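Local coordinates for protein toll (Drosophila melanogaster, PDB 4LXR) that binds the cleaved, active form of the cytokine spaetzle through its extracellular leucine-rich repeats and triggers Toll signalling in embryonic dorsal-ventral patterning and antifungal immunity, at residues L15-P20 with E26-A31; I91-G96 with L119-G124; D381-L386 with V390-S395. One frame throughout, in Å; residues are numbered along the deposited sequence.

Contact 1: residues L15-P20 with E26-A31; sequences LCQCAP and EIICPA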
loop_
_atom_site.group_PDB
_atom_site.type_symbol
_atom_site.label_atom_id
_atom_site.label_comp_id
_atom_site.label_asym_id
_atom_site.label_seq_id
_atom_site.Cartn_x
_atom_site.Cartn_y
_atom_site.Cartn_z
ATOM N N LEU A 15 9.903 -44.415 -25.130
ATOM C CA LEU A 15 11.140 -44.184 -24.412
ATOM C C LEU A 15 10.987 -42.831 -23.718
ATOM O O LEU A 15 11.689 -42.528 -22.758
ATOM C CB LEU A 15 12.341 -44.172 -25.362
ATOM C CG LEU A 15 12.751 -45.506 -25.998
ATOM C CD1 LEU A 15 12.359 -45.561 -27.471
ATOM C CD2 LEU A 15 14.245 -45.758 -25.821
ATOM N N CYS A 16 10.050 -42.026 -24.211
ATOM C CA CYS A 16 9.748 -40.727 -23.619
ATOM C C CYS A 16 8.297 -40.677 -23.161
ATOM O O CYS A 16 7.449 -41.407 -23.672
ATOM C CB CYS A 16 9.993 -39.604 -24.630
ATOM S SG CYS A 16 11.684 -39.508 -25.260
ATOM N N GLN A 17 8.012 -39.816 -22.194
ATOM C CA GLN A 17 6.637 -39.594 -21.799
ATOM C C GLN A 17 6.230 -38.179 -22.182
ATOM O O GLN A 17 7.073 -37.288 -22.307
ATOM C CB GLN A 17 6.459 -39.831 -20.301
ATOM C CG GLN A 17 6.769 -38.628 -19.442
ATOM C CD GLN A 17 6.739 -38.946 -17.964
ATOM O OE1 GLN A 17 6.427 -38.084 -17.140
ATOM N NE2 GLN A 17 7.073 -40.185 -17.618
ATOM N N CYS A 18 4.942 -37.981 -22.406
ATOM C CA CYS A 18 4.420 -36.676 -22.763
ATOM C C CYS A 18 3.153 -36.412 -21.959
ATOM O O CYS A 18 2.336 -37.306 -21.768
ATOM C CB CYS A 18 4.103 -36.637 -24.256
ATOM S SG CYS A 18 3.437 -35.064 -24.859
ATOM N N ALA A 19 2.994 -35.187 -21.478
ATOM C CA ALA A 19 1.771 -34.813 -20.785
ATOM C C ALA A 19 1.356 -33.425 -21.236
ATOM O O ALA A 19 2.180 -32.503 -21.237
ATOM C CB ALA A 19 1.968 -34.855 -19.264
ATOM N N PRO A 20 0.088 -33.272 -21.652
ATOM C CA PRO A 20 -0.410 -31.933 -21.972
ATOM C C PRO A 20 -0.460 -31.101 -20.708
ATOM O O PRO A 20 -0.684 -31.638 -19.633
ATOM C CB PRO A 20 -1.826 -32.197 -22.490
ATOM C CG PRO A 20 -2.215 -33.507 -21.890
ATOM C CD PRO A 20 -0.938 -34.306 -21.860
ATOM N N GLU A 26 4.604 -31.059 -22.365
ATOM C CA GLU A 26 5.934 -31.294 -21.835
ATOM C C GLU A 26 6.368 -32.715 -22.150
ATOM O O GLU A 26 5.692 -33.674 -21.789
ATOM C CB GLU A 26 6.019 -31.048 -20.331
ATOM C CG GLU A 26 7.459 -31.061 -19.825
ATOM C CD GLU A 26 7.582 -31.305 -18.332
ATOM O OE1 GLU A 26 7.219 -32.410 -17.864
ATOM O OE2 GLU A 26 8.057 -30.395 -17.624
ATOM N N ILE A 27 7.496 -32.841 -22.833
ATOM C CA ILE A 27 8.051 -34.141 -23.138
ATOM C C ILE A 27 9.321 -34.374 -22.333
ATOM O O ILE A 27 10.201 -33.513 -22.311
ATOM C CB ILE A 27 8.362 -34.242 -24.624
ATOM C CG1 ILE A 27 7.075 -34.012 -25.422
ATOM C CG2 ILE A 27 8.983 -35.592 -24.935
ATOM C CD1 ILE A 27 7.256 -33.999 -26.910
ATOM N N ILE A 28 9.416 -35.514 -21.650
ATOM C CA ILE A 28 10.672 -35.847 -20.975
ATOM C C ILE A 28 11.276 -37.141 -21.504
ATOM O O ILE A 28 10.562 -38.079 -21.864
ATOM C CB ILE A 28 10.558 -35.884 -19.424
ATOM C CG1 ILE A 28 9.958 -37.196 -18.940
ATOM C CG2 ILE A 28 9.752 -34.706 -18.904
ATOM C CD1 ILE A 28 9.664 -37.200 -17.456
ATOM N N CYS A 29 12.602 -37.162 -21.577
ATOM C CA CYS A 29 13.337 -38.308 -22.087
ATOM C C CYS A 29 14.576 -38.529 -21.220
ATOM O O CYS A 29 15.339 -37.592 -20.977
ATOM C CB CYS A 29 13.752 -38.071 -23.541
ATOM S SG CYS A 29 12.397 -37.678 -24.697
ATOM N N PRO A 30 14.770 -39.760 -20.720
ATOM C CA PRO A 30 13.869 -40.919 -20.798
ATOM C C PRO A 30 12.605 -40.730 -19.960
ATOM O O PRO A 30 12.539 -39.821 -19.131
ATOM C CB PRO A 30 14.709 -42.058 -20.205
ATOM C CG PRO A 30 16.124 -41.595 -20.313
ATOM C CD PRO A 30 16.061 -40.114 -20.108
ATOM N N ALA A 31 11.619 -41.597 -20.177
ATOM C CA ALA A 31 10.314 -41.482 -19.534
ATOM C C ALA A 31 10.370 -41.423 -18.011
ATOM O O ALA A 31 9.714 -40.586 -17.395
ATOM C CB ALA A 31 9.401 -42.624 -19.984
#
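Gln17 lies side by side with Ile28, and its extended chain runs alongside the Ile28 side chain. CB sits 4.1 Å from CB of Ala31; CG then meets CG1 of Ile28 at 3.5 Å, and CD rests against CD1 of the same isoleucine. At the tip OE1 stays on Ile28 CD1, while NE2 comes within 2.7 Å of the Ala31 O, at an angle too poor for a hydrogen bond. Gln17 CG (chi1 86°) and Ile28 CG1 (chi1 80°) both lie between backbone N and carbonyl carbon, consistent with the two chains running side by side. A serine here would probably strip Ile28 CG1 and CD1 of their cover from the opposite strand. The setting is an antiparallel beta hairpin of strands 17-21 and 24-29 in the N-terminal region of the Toll ectodomain. Gln17 and Ile28 form a hydrogen-bonded pair, with Ile28 N giving to Gln17 O at 3.0 Å, and Ala19 pairs likewise with Glu26. Small Ala19 packs on Leu16 of the spaetzle C-106 chain, whose backbone N bonds to Glu26 OE2. On the other face Cys18, disulfide-bonded to Cys7, lays SG 3.8 Å from CG1 of Ile27, both side chains touching Met10 of helix 4-12. Next to the Gln17-Ile28 pair the Cys16-Cys29 disulfide staples the hairpin covalently, and Ala31 N donates to Leu15 O at 2.7 Å.

Contact 2: residues I91-G96 with L119-G124; sequences ILDYLG and LDRLHG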
loop_
_atom_site.group_PDB
_atom_site.type_symbol
_atom_site.label_atom_id
_atom_site.label_comp_id
_atom_site.label_asym_id
_atom_site.label_seq_id
_atom_site.Cartn_x
_atom_site.Cartn_y
_atom_site.Cartn_z
ATOM N N ILE A 91 19.735 -31.357 -35.737
ATOM C CA ILE A 91 18.897 -31.642 -34.569
ATOM C C ILE A 91 17.450 -31.228 -34.852
ATOM O O ILE A 91 16.511 -31.999 -34.615
ATOM C CB ILE A 91 19.415 -30.938 -33.296
ATOM C CG1 ILE A 91 20.720 -31.587 -32.840
ATOM C CG2 ILE A 91 18.374 -31.009 -32.184
ATOM C CD1 ILE A 91 21.635 -30.641 -32.100
ATOM N N LEU A 92 17.278 -30.027 -35.403
ATOM C CA LEU A 92 15.945 -29.523 -35.730
ATOM C C LEU A 92 15.233 -30.375 -36.801
ATOM O O LEU A 92 14.019 -30.634 -36.685
ATOM C CB LEU A 92 15.993 -28.035 -36.117
ATOM C CG LEU A 92 16.702 -27.083 -35.138
ATOM C CD1 LEU A 92 16.469 -25.617 -35.482
ATOM C CD2 LEU A 92 16.323 -27.352 -33.695
ATOM N N ASP A 93 15.971 -30.820 -37.825
ATOM C CA ASP A 93 15.403 -31.733 -38.824
ATOM C C ASP A 93 14.876 -32.994 -38.149
ATOM O O ASP A 93 13.784 -33.450 -38.455
ATOM C CB ASP A 93 16.423 -32.163 -39.890
ATOM C CG ASP A 93 16.976 -30.997 -40.697
ATOM O OD1 ASP A 93 16.322 -29.941 -40.756
ATOM O OD2 ASP A 93 18.076 -31.142 -41.268
ATOM N N TYR A 94 15.670 -33.547 -37.234
ATOM C CA TYR A 94 15.339 -34.792 -36.547
ATOM C C TYR A 94 14.001 -34.664 -35.837
ATOM O O TYR A 94 13.203 -35.597 -35.815
ATOM C CB TYR A 94 16.417 -35.129 -35.518
ATOM C CG TYR A 94 16.334 -36.535 -34.972
ATOM C CD1 TYR A 94 16.802 -37.615 -35.717
ATOM C CD2 TYR A 94 15.785 -36.786 -33.709
ATOM C CE1 TYR A 94 16.732 -38.902 -35.222
ATOM C CE2 TYR A 94 15.711 -38.066 -33.206
ATOM C CZ TYR A 94 16.185 -39.123 -33.971
ATOM O OH TYR A 94 16.120 -40.400 -33.481
ATOM N N LEU A 95 13.765 -33.495 -35.260
ATOM C CA LEU A 95 12.540 -33.226 -34.533
ATOM C C LEU A 95 11.424 -32.794 -35.479
ATOM O O LEU A 95 10.290 -32.570 -35.055
ATOM C CB LEU A 95 12.802 -32.157 -33.480
ATOM C CG LEU A 95 13.761 -32.628 -32.389
ATOM C CD1 LEU A 95 14.103 -31.478 -31.419
ATOM C CD2 LEU A 95 13.129 -33.820 -31.668
ATOM N N GLY A 96 11.745 -32.690 -36.766
ATOM C CA GLY A 96 10.768 -32.277 -37.762
ATOM C C GLY A 96 10.356 -30.817 -37.629
ATOM O O GLY A 96 9.222 -30.450 -37.970
ATOM N N LEU A 119 25.619 -23.269 -38.081
ATOM C CA LEU A 119 24.470 -22.546 -38.621
ATOM C C LEU A 119 24.143 -22.901 -40.068
ATOM O O LEU A 119 23.286 -22.259 -40.670
ATOM C CB LEU A 119 24.647 -21.026 -38.463
ATOM C CG LEU A 119 24.628 -20.457 -37.038
ATOM C CD1 LEU A 119 24.952 -18.976 -37.078
ATOM C CD2 LEU A 119 23.253 -20.679 -36.350
ATOM N N ASP A 120 24.819 -23.912 -40.628
ATOM C CA ASP A 120 24.463 -24.420 -41.957
ATOM C C ASP A 120 22.949 -24.702 -42.035
ATOM O O ASP A 120 22.358 -25.199 -41.069
ATOM C CB ASP A 120 25.231 -25.707 -42.284
ATOM C CG ASP A 120 26.718 -25.464 -42.606
ATOM O OD1 ASP A 120 27.162 -24.297 -42.714
ATOM O OD2 ASP A 120 27.450 -26.465 -42.768
ATOM N N ARG A 121 22.334 -24.368 -43.174
ATOM C CA ARG A 121 20.888 -24.533 -43.398
ATOM C C ARG A 121 19.972 -23.620 -42.544
ATOM O O ARG A 121 18.748 -23.671 -42.666
ATOM C CB ARG A 121 20.471 -26.011 -43.297
ATOM C CG ARG A 121 21.424 -26.963 -44.040
ATOM C CD ARG A 121 20.761 -28.317 -44.355
ATOM N NE ARG A 121 20.355 -29.048 -43.150
ATOM C CZ ARG A 121 21.174 -29.819 -42.432
ATOM N NH1 ARG A 121 22.450 -29.966 -42.779
ATOM N NH2 ARG A 121 20.724 -30.450 -41.364
ATOM N N LEU A 122 20.559 -22.767 -41.709
ATOM C CA LEU A 122 19.768 -21.798 -40.953
ATOM C C LEU A 122 19.946 -20.354 -41.426
ATOM O O LEU A 122 19.728 -19.410 -40.649
ATOM C CB LEU A 122 20.051 -21.912 -39.445
ATOM C CG LEU A 122 19.559 -23.262 -38.905
ATOM C CD1 LEU A 122 19.872 -23.446 -37.425
ATOM C CD2 LEU A 122 18.080 -23.397 -39.163
ATOM N N HIS A 123 20.339 -20.189 -42.690
ATOM C CA HIS A 123 20.553 -18.860 -43.286
ATOM C C HIS A 123 19.247 -18.075 -43.462
ATOM O O HIS A 123 19.275 -16.872 -43.709
ATOM C CB HIS A 123 21.291 -18.964 -44.639
ATOM C CG HIS A 123 22.654 -19.574 -44.537
ATOM N ND1 HIS A 123 23.238 -19.900 -43.329
ATOM C CD2 HIS A 123 23.537 -19.951 -45.494
ATOM C CE1 HIS A 123 24.427 -20.438 -43.548
ATOM N NE2 HIS A 123 24.630 -20.482 -44.854
ATOM N N GLY A 124 18.111 -18.754 -43.326
ATOM C CA GLY A 124 16.808 -18.099 -43.353
ATOM C C GLY A 124 16.349 -17.387 -42.080
ATOM O O GLY A 124 15.315 -16.697 -42.101
HETATM O O HOH W 1 17.627 -28.226 -42.580
#
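Asp93 and Arg121 form a salt bridge between helix 88-94 and the loop that links strands 102-106 and 127-131, in the N-terminal part of the leucine-rich ectodomain. Arg121 NH2 donates to Asp93 OD2 at 2.7 Å, reaching it on the syn side but 31° out of the carboxylate plane. The bond is bent, 142° at the hydrogen, and the two flat groups are turned 32° from each other. A water closes a second path: it donates to Asp93 OD1 and accepts from Arg121 NE at 2.9 Å, lying in the guanidinium plane at its edge. Long, flexible arginine suits this exposed position, since its chain, bent at chi3, can span the gap between the loop and the helix. Alongside these charges, the buried leucines Leu92 and Leu122 approach through their CD1 methyls, a loose apolar contact at 4.5 Å. In the next shell, a type II turn from Leu119 to Leu122 presents Arg121, closed by Leu122 N to Leu119 O at 3.0 Å. The helix ends in a Schellman motif, where Gly96 readily takes positive phi and its N bonds to Asp93 O. Ser90, one turn before Asp93 on the helix, offers OG as a further acceptor for Arg121 NH2.

Contact 3: residues D381-L386 with V390-S395; sequences DIFSNL and VTLVMS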
loop_
_atom_site.group_PDB
_atom_site.type_symbol
_atom_site.label_atom_id
_atom_site.label_comp_id
_atom_site.label_asym_id
_atom_site.label_seq_id
_atom_site.Cartn_x
_atom_site.Cartn_y
_atom_site.Cartn_z
ATOM N N ASP A 381 1.168 32.274 -5.952
ATOM C CA ASP A 381 1.493 32.335 -7.384
ATOM C C ASP A 381 2.032 31.051 -8.002
ATOM O O ASP A 381 1.921 30.858 -9.213
ATOM C CB ASP A 381 2.508 33.450 -7.662
ATOM C CG ASP A 381 1.883 34.831 -7.648
ATOM O OD1 ASP A 381 0.640 34.933 -7.659
ATOM O OD2 ASP A 381 2.647 35.819 -7.643
ATOM N N ILE A 382 2.629 30.192 -7.183
ATOM C CA ILE A 382 3.376 29.054 -7.699
ATOM C C ILE A 382 2.571 28.167 -8.653
ATOM O O ILE A 382 3.100 27.741 -9.681
ATOM C CB ILE A 382 4.040 28.216 -6.557
ATOM C CG1 ILE A 382 4.885 27.080 -7.140
ATOM C CG2 ILE A 382 3.005 27.667 -5.598
ATOM C CD1 ILE A 382 6.133 27.553 -7.859
ATOM N N PHE A 383 1.296 27.921 -8.342
ATOM C CA PHE A 383 0.475 27.009 -9.159
ATOM C C PHE A 383 -0.626 27.742 -9.925
ATOM O O PHE A 383 -1.544 27.108 -10.440
ATOM C CB PHE A 383 -0.202 25.938 -8.284
ATOM C CG PHE A 383 0.747 25.115 -7.457
ATOM C CD1 PHE A 383 1.968 24.691 -7.971
ATOM C CD2 PHE A 383 0.410 24.755 -6.160
ATOM C CE1 PHE A 383 2.826 23.926 -7.202
ATOM C CE2 PHE A 383 1.267 23.995 -5.387
ATOM C CZ PHE A 383 2.475 23.575 -5.903
ATOM N N SER A 384 -0.537 29.069 -10.001
ATOM C CA SER A 384 -1.656 29.877 -10.482
ATOM C C SER A 384 -1.944 29.703 -11.965
ATOM O O SER A 384 -2.992 30.131 -12.445
ATOM C CB SER A 384 -1.433 31.358 -10.172
ATOM O OG SER A 384 -0.392 31.874 -10.982
ATOM N N ASN A 385 -1.012 29.089 -12.689
ATOM C CA ASN A 385 -1.201 28.830 -14.114
ATOM C C ASN A 385 -1.384 27.355 -14.388
ATOM O O ASN A 385 -1.332 26.914 -15.542
ATOM C CB ASN A 385 -0.014 29.349 -14.926
ATOM C CG ASN A 385 -0.155 30.813 -15.293
ATOM O OD1 ASN A 385 0.523 31.673 -14.731
ATOM N ND2 ASN A 385 -1.034 31.103 -16.247
ATOM N N LEU A 386 -1.585 26.578 -13.329
ATOM C CA LEU A 386 -1.622 25.136 -13.501
ATOM C C LEU A 386 -3.052 24.594 -13.559
ATOM O O LEU A 386 -3.390 23.634 -12.865
ATOM C CB LEU A 386 -0.798 24.445 -12.416
ATOM C CG LEU A 386 0.717 24.658 -12.501
ATOM C CD1 LEU A 386 1.451 23.753 -11.513
ATOM C CD2 LEU A 386 1.230 24.424 -13.935
ATOM N N VAL A 390 -3.501 17.535 -12.426
ATOM C CA VAL A 390 -4.460 16.539 -11.960
ATOM C C VAL A 390 -4.030 15.965 -10.599
ATOM O O VAL A 390 -4.840 15.873 -9.667
ATOM C CB VAL A 390 -4.664 15.420 -13.004
ATOM C CG1 VAL A 390 -5.617 14.358 -12.480
ATOM C CG2 VAL A 390 -5.188 16.016 -14.313
ATOM N N THR A 391 -2.760 15.588 -10.472
ATOM C CA THR A 391 -2.268 15.184 -9.161
ATOM C C THR A 391 -1.012 15.941 -8.736
ATOM O O THR A 391 -0.088 16.136 -9.529
ATOM C CB THR A 391 -2.117 13.642 -8.981
ATOM O OG1 THR A 391 -0.748 13.276 -8.952
ATOM C CG2 THR A 391 -2.831 12.885 -10.047
ATOM N N LEU A 392 -1.036 16.394 -7.482
ATOM C CA LEU A 392 0.046 17.133 -6.851
ATOM C C LEU A 392 0.522 16.339 -5.635
ATOM O O LEU A 392 -0.265 16.051 -4.714
ATOM C CB LEU A 392 -0.434 18.530 -6.418
ATOM C CG LEU A 392 0.574 19.421 -5.690
ATOM C CD1 LEU A 392 1.838 19.644 -6.566
ATOM C CD2 LEU A 392 -0.047 20.778 -5.268
ATOM N N VAL A 393 1.799 15.968 -5.635
ATOM C CA VAL A 393 2.361 15.186 -4.530
ATOM C C VAL A 393 3.446 16.002 -3.841
ATOM O O VAL A 393 4.449 16.358 -4.465
ATOM C CB VAL A 393 2.929 13.821 -4.999
ATOM C CG1 VAL A 393 3.390 12.977 -3.809
ATOM C CG2 VAL A 393 1.895 13.062 -5.798
ATOM N N MET A 394 3.219 16.329 -2.565
ATOM C CA MET A 394 4.161 17.131 -1.799
ATOM C C MET A 394 4.403 16.503 -0.442
ATOM O O MET A 394 4.683 17.202 0.551
ATOM C CB MET A 394 3.671 18.571 -1.644
ATOM C CG MET A 394 3.433 19.268 -2.980
ATOM S SD MET A 394 3.148 21.024 -2.785
ATOM C CE MET A 394 4.692 21.596 -2.104
ATOM N N SER A 395 4.298 15.178 -0.416
ATOM C CA SER A 395 4.529 14.391 0.794
ATOM C C SER A 395 5.930 14.569 1.334
ATOM O O SER A 395 6.881 14.726 0.565
ATOM C CB SER A 395 4.319 12.911 0.484
ATOM O OG SER A 395 3.143 12.755 -0.273
#
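Phe383 reaches across from its loop to meet Leu392 and Met394, linking the end of one leucine-rich repeat to the strand of the next. The segment 381-386 begins on the surface with Asp381, the first residue of a type I turn. Ile382 then lays CG2 over the centre of the Phe383 ring, 3.7 Å above its plane. Phe383 follows, its CG anti to its carbonyl carbon (chi1 -57°), and the ring extends toward the strand 391-393. There CE2 meets CD2 of Leu392 at 3.5 Å, and CZ touches both Leu392 methyls, CD1 at 4.0 Å. The two side chains come from opposite directions, CD2 approaching the ring obliquely. Met394 SD stands near the ring plane, 4.1 Å from CZ and 82° off the ring normal: a Met-aromatic contact at the edge. Ser384 closes the turn, its N and its short hydroxyl OG both bonding back to Asp381 O, each at 3.1 Å and from the same face of the carbonyl plane. A second type I turn, Phe383 to Leu386, carries the chain onward. Leu368 and Ile378 also touch the Phe383 side chain, and Leu416 flanks Leu392, as expected in the continuous core of a leucine-rich solenoid. Aromatic, branched aliphatic and thioether groups meet here without polar atoms other than a polarisable sulfur, so dispersion and exclusion of water probably account for most of the hold.

From the N terminus the chain meets the three contacts in series; none nests in or crosses another. Contact 1 closes first, a short hairpin at the very start of the ectodomain, next to helix 4-12 and bound spaetzle. Contact 2 then closes a longer loop, 22 residues between its segments, tying helix 88-94 to the connection between strands 102-106 and 127-131; its centre is about 22 Å from that of contact 1. Much farther on, contact 3 spans only three intervening residues where LRR 10 passes into LRR 11, its centre about 62 Å from that of contact 1. The first two lie toward the N-terminal end, the third well along the solenoid.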